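Local coordinates for putative polysaccharide deacetylase (Bdellovibrio bacteriovorus HD100, PDB 5JP6), which probably removes acetyl groups from peptidoglycan as a zinc-binding member of carbohydrate esterase family 4, at residues A[163-177]-A[324-337]. The protein carries 1 engineered substitution. Residues are numbered along the deposited sequence; the frame is centred on the assembly and turned at random.
Sequences RGDVARKEVVLTFDD and VESQGRGIVLFHDI. With ZN (zinc ion), chain B.
Phe175 lays the CD1-CE1 side of its ring along Phe334, CD1 lying 3.5 Å from Phe334 CB. The two planes differ by only 16° but are slid apart, centroids 5.5 Å distant, so the rings scarcely overlap. They sit on neighbouring parallel strands of the NodB-type deacetylase fold, 170-176 and 330-335, whose backbone bonds pass back and forth: Gly330 N to Glu170 O, Val172 N to Gly330 O, Val332 N to Val172 O. On this face Leu173 CD2 meets Val332 CG2 at 3.9 Å, and helix 339-354 covers Leu173 and Phe175. The other face carries Thr174, whose OG1, set between backbone N and carbonyl carbon (chi1 77°), donates a hydrogen bond to Val332 O at 2.7 Å; that oxygen also accepts from Thr174 N. Where the strands begin, in one of two deposited conformers, the Arg329 guanidinium spreads one face over Arg168 N, while NH1 hydrogen-bonds a lone pair of Val166 O at 3.0 Å. At their C-terminal ends, Asp176, salt-bridged to Arg277, touches Leu333 CD1 with OD2 at 3.4 Å. Zinc is bound by Asp177, His227 and Tyr280, the last also hydrogen-bonded to His335 NE2. The His335 ring edge brings CD2 to 3.4 Å from Asp177 OD2, the atom that binds the zinc ion at 2.4 Å.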
loop_
_atom_site.group_PDB
_atom_site.type_symbol
_atom_site.label_atom_id
_atom_site.label_comp_id
_atom_site.label_asym_id
_atom_site.label_seq_id
_atom_site.Cartn_x
_atom_site.Cartn_y
_atom_site.Cartn_z
ATOM N N ARG A 163 4.526 -17.496 5.688
ATOM C CA ARG A 163 5.879 -17.087 6.060
ATOM C C ARG A 163 6.819 -17.209 4.874
ATOM O O ARG A 163 7.915 -16.691 4.914
ATOM C CB ARG A 163 6.401 -17.901 7.242
ATOM C CG ARG A 163 5.600 -17.609 8.512
ATOM C CD ARG A 163 5.982 -18.430 9.751
ATOM N NE ARG A 163 5.184 -17.919 10.885
ATOM C CZ ARG A 163 3.835 -18.014 11.024
ATOM N NH1 ARG A 163 3.064 -18.697 10.159
ATOM N NH2 ARG A 163 3.233 -17.448 12.067
ATOM N N GLY A 164 6.396 -17.902 3.816
ATOM C CA GLY A 164 7.191 -17.984 2.589
ATOM C C GLY A 164 8.378 -18.928 2.578
ATOM O O GLY A 164 9.229 -18.830 1.700
ATOM N N ASP A 165 8.453 -19.806 3.569
ATOM C CA ASP A 165 9.499 -20.840 3.664
ATOM C C ASP A 165 10.900 -20.236 3.797
ATOM O O ASP A 165 11.915 -20.866 3.477
ATOM C CB ASP A 165 9.424 -21.828 2.490
ATOM C CG ASP A 165 8.055 -22.467 2.366
ATOM O OD1 ASP A 165 7.677 -23.188 3.270
ATOM O OD2 ASP A 165 7.334 -22.184 1.392
ATOM N N VAL A 166 10.947 -19.033 4.369
ATOM C CA VAL A 166 12.227 -18.389 4.585
ATOM C C VAL A 166 12.885 -18.862 5.895
ATOM O O VAL A 166 12.241 -19.498 6.750
ATOM C CB VAL A 166 12.123 -16.853 4.568
ATOM C CG1 VAL A 166 11.578 -16.372 3.223
ATOM C CG2 VAL A 166 11.275 -16.347 5.712
ATOM N N ALA A 167 14.174 -18.549 6.041
ATOM C CA ALA A 167 14.968 -18.956 7.219
ATOM C C ALA A 167 14.711 -18.035 8.420
ATOM O O ALA A 167 14.127 -16.943 8.269
ATOM C CB ALA A 167 16.450 -19.005 6.874
ATOM N N ARG A 168 15.192 -18.447 9.599
ATOM C CA ARG A 168 15.143 -17.573 10.765
ATOM C C ARG A 168 15.848 -16.243 10.407
ATOM O O ARG A 168 16.890 -16.213 9.705
ATOM C CB ARG A 168 15.762 -18.217 12.012
ATOM C CG ARG A 168 17.261 -18.473 11.938
ATOM C CD ARG A 168 17.835 -19.043 13.262
ATOM N NE ARG A 168 17.619 -18.159 14.417
ATOM C CZ ARG A 168 18.395 -17.126 14.759
ATOM N NH1 ARG A 168 19.475 -16.812 14.040
ATOM N NH2 ARG A 168 18.088 -16.397 15.831
ATOM N N LYS A 169 15.234 -15.161 10.879
ATOM C CA LYS A 169 15.727 -13.790 10.733
ATOM C C LYS A 169 15.755 -13.298 9.288
ATOM O O LYS A 169 16.445 -12.338 8.950
ATOM C CB LYS A 169 17.043 -13.561 11.477
ATOM C CG LYS A 169 16.873 -13.896 12.961
ATOM C CD LYS A 169 17.956 -13.367 13.828
ATOM C CE LYS A 169 17.645 -11.954 14.232
ATOM N NZ LYS A 169 18.642 -11.509 15.233
ATOM N N GLU A 170 14.934 -13.935 8.464
ATOM C CA GLU A 170 14.674 -13.446 7.106
ATOM C C GLU A 170 13.265 -12.886 7.036
ATOM O O GLU A 170 12.315 -13.530 7.498
ATOM C CB GLU A 170 14.871 -14.555 6.079
ATOM C CG GLU A 170 16.311 -15.003 5.929
ATOM C CD GLU A 170 16.545 -16.045 4.851
ATOM O OE1 GLU A 170 15.573 -16.724 4.414
ATOM O OE2 GLU A 170 17.713 -16.165 4.429
ATOM N N VAL A 171 13.136 -11.706 6.404
ATOM C CA VAL A 171 11.832 -11.106 6.173
ATOM C C VAL A 171 11.678 -10.704 4.714
ATOM O O VAL A 171 12.639 -10.310 4.040
ATOM C CB VAL A 171 11.539 -9.922 7.095
ATOM C CG1 VAL A 171 11.510 -10.354 8.546
ATOM C CG2 VAL A 171 12.553 -8.805 6.900
ATOM N N VAL A 172 10.455 -10.866 4.233
ATOM C CA VAL A 172 10.069 -10.494 2.877
ATOM C C VAL A 172 9.189 -9.262 3.004
ATOM O O VAL A 172 8.189 -9.274 3.709
ATOM C CB VAL A 172 9.272 -11.618 2.182
ATOM C CG1 VAL A 172 8.925 -11.264 0.748
ATOM C CG2 VAL A 172 9.992 -12.931 2.222
ATOM N N LEU A 173 9.613 -8.199 2.352
ATOM C CA LEU A 173 8.877 -6.972 2.428
ATOM C C LEU A 173 7.877 -6.853 1.278
ATOM O O LEU A 173 8.257 -6.977 0.098
ATOM C CB LEU A 173 9.839 -5.795 2.384
ATOM C CG LEU A 173 10.931 -5.792 3.466
ATOM C CD1 LEU A 173 11.711 -4.511 3.376
ATOM C CD2 LEU A 173 10.367 -6.026 4.879
ATOM N N THR A 174 6.602 -6.669 1.611
ATOM C CA THR A 174 5.557 -6.610 0.625
ATOM C C THR A 174 4.705 -5.372 0.757
ATOM O O THR A 174 4.436 -4.888 1.868
ATOM C CB THR A 174 4.718 -7.909 0.597
ATOM O OG1 THR A 174 3.788 -7.940 1.699
ATOM C CG2 THR A 174 5.567 -9.145 0.603
ATOM N N PHE A 175 4.321 -4.845 -0.398
ATOM C CA PHE A 175 3.630 -3.560 -0.465
ATOM C C PHE A 175 2.386 -3.697 -1.329
ATOM O O PHE A 175 2.487 -4.016 -2.517
ATOM C CB PHE A 175 4.544 -2.493 -1.081
ATOM C CG PHE A 175 5.737 -2.159 -0.217
ATOM C CD1 PHE A 175 5.648 -1.214 0.771
ATOM C CD2 PHE A 175 6.924 -2.828 -0.398
ATOM C CE1 PHE A 175 6.732 -0.942 1.584
ATOM C CE2 PHE A 175 8.020 -2.558 0.410
ATOM C CZ PHE A 175 7.908 -1.615 1.411
ATOM N N ASP A 176 1.237 -3.417 -0.722
ATOM C CA ASP A 176 -0.058 -3.473 -1.421
ATOM C C ASP A 176 -0.595 -2.125 -1.844
ATOM O O ASP A 176 -0.406 -1.136 -1.126
ATOM C CB ASP A 176 -1.117 -4.089 -0.494
ATOM C CG ASP A 176 -0.999 -5.569 -0.335
ATOM O OD1 ASP A 176 -0.041 -6.199 -0.844
ATOM O OD2 ASP A 176 -1.913 -6.140 0.318
ATOM N N ASP A 177 -1.318 -2.167 -2.954
ATOM C CA ASP A 177 -2.261 -1.141 -3.411
ATOM C C ASP A 177 -1.721 0.029 -4.178
ATOM O O ASP A 177 -2.488 0.884 -4.601
ATOM C CB ASP A 177 -3.133 -0.691 -2.257
ATOM C CG ASP A 177 -4.007 -1.794 -1.798
ATOM O OD1 ASP A 177 -4.316 -2.679 -2.638
ATOM O OD2 ASP A 177 -4.367 -1.836 -0.660
ATOM N N VAL A 324 7.845 -8.067 13.837
ATOM C CA VAL A 324 8.993 -8.768 13.226
ATOM C C VAL A 324 9.669 -9.637 14.275
ATOM O O VAL A 324 9.909 -10.838 14.039
ATOM C CB VAL A 324 10.032 -7.771 12.626
ATOM C CG1 VAL A 324 11.323 -8.485 12.272
ATOM C CG2 VAL A 324 9.442 -7.053 11.401
ATOM N N GLU A 325 9.966 -9.048 15.439
ATOM C CA GLU A 325 10.672 -9.781 16.484
ATOM C C GLU A 325 9.879 -10.946 17.047
ATOM O O GLU A 325 10.461 -12.026 17.314
ATOM C CB GLU A 325 11.104 -8.816 17.589
ATOM C CG GLU A 325 12.065 -7.735 17.157
ATOM C CD GLU A 325 13.531 -8.103 17.156
ATOM O OE1 GLU A 325 13.879 -9.293 17.092
ATOM O OE2 GLU A 325 14.357 -7.145 17.217
ATOM N N SER A 326 8.572 -10.739 17.217
ATOM C CA SER A 326 7.642 -11.751 17.726
ATOM C C SER A 326 7.586 -12.995 16.823
ATOM O O SER A 326 7.605 -14.133 17.267
ATOM C CB SER A 326 6.227 -11.172 17.714
ATOM O OG SER A 326 5.963 -10.573 18.914
ATOM N N GLN A 327 7.462 -12.722 15.528
ATOM C CA GLN A 327 7.386 -13.773 14.525
ATOM C C GLN A 327 8.739 -14.396 14.211
ATOM O O GLN A 327 8.809 -15.586 13.890
ATOM C CB GLN A 327 6.755 -13.236 13.235
ATOM C CG GLN A 327 5.305 -12.892 13.379
ATOM C CD GLN A 327 4.453 -14.122 13.603
ATOM O OE1 GLN A 327 4.551 -15.104 12.859
ATOM N NE2 GLN A 327 3.663 -14.101 14.640
ATOM N N GLY A 328 9.792 -13.577 14.211
ATOM C CA GLY A 328 11.154 -14.031 13.949
ATOM C C GLY A 328 11.573 -14.130 12.500
ATOM O O GLY A 328 12.768 -14.166 12.190
ATOM N N ARG A 329 10.580 -14.272 11.617
ATOM C CA ARG A 329 10.800 -14.395 10.176
ATOM C C ARG A 329 9.452 -14.269 9.478
ATOM O O ARG A 329 8.392 -14.392 10.109
ATOM C CB ARG A 329 11.404 -15.767 9.819
ATOM C CG ARG A 329 10.357 -16.875 9.808
ATOM C CD ARG A 329 11.005 -18.207 9.519
ATOM N NE ARG A 329 11.668 -18.769 10.673
ATOM C CZ ARG A 329 12.349 -19.912 10.636
ATOM N NH1 ARG A 329 12.483 -20.575 9.496
ATOM N NH2 ARG A 329 12.900 -20.377 11.733
ATOM N N GLY A 330 9.490 -14.048 8.171
ATOM C CA GLY A 330 8.278 -14.177 7.370
ATOM C C GLY A 330 8.025 -13.012 6.472
ATOM O O GLY A 330 8.961 -12.409 5.974
ATOM N N ILE A 331 6.743 -12.787 6.199
ATOM C CA ILE A 331 6.281 -11.851 5.190
ATOM C C ILE A 331 5.607 -10.685 5.881
ATOM O O ILE A 331 4.667 -10.874 6.661
ATOM C CB ILE A 331 5.324 -12.515 4.187
ATOM C CG1 ILE A 331 6.051 -13.604 3.400
ATOM C CG2 ILE A 331 4.702 -11.483 3.246
ATOM C CD1 ILE A 331 5.168 -14.413 2.482
ATOM N N VAL A 332 6.110 -9.482 5.588
ATOM C CA VAL A 332 5.596 -8.247 6.187
ATOM C C VAL A 332 4.612 -7.576 5.246
ATOM O O VAL A 332 4.939 -7.381 4.066
ATOM C CB VAL A 332 6.738 -7.247 6.465
ATOM C CG1 VAL A 332 6.202 -6.009 7.212
ATOM C CG2 VAL A 332 7.860 -7.913 7.247
ATOM N N LEU A 333 3.469 -7.168 5.782
ATOM C CA LEU A 333 2.470 -6.410 5.013
ATOM C C LEU A 333 2.590 -4.898 5.259
ATOM O O LEU A 333 2.319 -4.439 6.381
ATOM C CB LEU A 333 1.061 -6.844 5.413
ATOM C CG LEU A 333 -0.065 -6.094 4.717
ATOM C CD1 LEU A 333 -0.057 -6.283 3.195
ATOM C CD2 LEU A 333 -1.424 -6.493 5.295
ATOM N N PHE A 334 2.927 -4.168 4.187
ATOM C CA PHE A 334 2.960 -2.683 4.146
ATOM C C PHE A 334 2.007 -2.309 2.978
ATOM O O PHE A 334 1.663 -3.122 2.108
ATOM C CB PHE A 334 4.346 -2.115 3.868
ATOM C CG PHE A 334 5.312 -2.146 5.038
ATOM C CD1 PHE A 334 5.059 -1.416 6.234
ATOM C CD2 PHE A 334 6.504 -2.836 4.923
ATOM C CE1 PHE A 334 5.995 -1.411 7.234
ATOM C CE2 PHE A 334 7.453 -2.793 5.929
ATOM C CZ PHE A 334 7.173 -2.112 7.078
ATOM N N HIS A 335 1.691 -1.019 2.934
ATOM C CA HIS A 335 1.016 -0.395 1.786
ATOM C C HIS A 335 1.857 0.775 1.300
ATOM O O HIS A 335 2.104 1.707 2.070
ATOM C CB HIS A 335 -0.378 0.068 2.189
ATOM C CG HIS A 335 -1.280 -1.042 2.629
ATOM N ND1 HIS A 335 -1.208 -1.575 3.901
ATOM C CD2 HIS A 335 -2.189 -1.790 1.944
ATOM C CE1 HIS A 335 -2.063 -2.589 3.976
ATOM N NE2 HIS A 335 -2.661 -2.727 2.806
ATOM N N ASP A 336 2.281 0.752 0.030
ATOM C CA ASP A 336 3.143 1.837 -0.475
ATOM C C ASP A 336 2.273 3.091 -0.768
ATOM O O ASP A 336 2.823 4.158 -1.028
ATOM C CB ASP A 336 4.062 1.457 -1.648
ATOM C CG ASP A 336 3.333 0.860 -2.818
ATOM O OD1 ASP A 336 2.467 -0.015 -2.574
ATOM O OD2 ASP A 336 3.619 1.236 -3.987
ATOM N N ILE A 337 0.955 2.985 -0.659
ATOM C CA ILE A 337 0.060 4.152 -0.722
ATOM C C ILE A 337 -0.127 4.852 0.629
ATOM O O ILE A 337 -0.825 5.869 0.720
ATOM C CB ILE A 337 -1.318 3.790 -1.339
ATOM C CG1 ILE A 337 -2.068 2.778 -0.484
ATOM C CG2 ILE A 337 -1.139 3.252 -2.753
ATOM C CD1 ILE A 337 -3.524 2.669 -0.797
HETATM ZN ZN ZN B . -5.089 -4.074 -0.147
HETATM O O HOH W 1 6.936 -17.472 12.881
HETATM O O HOH W 2 1.817 -1.937 -4.380
#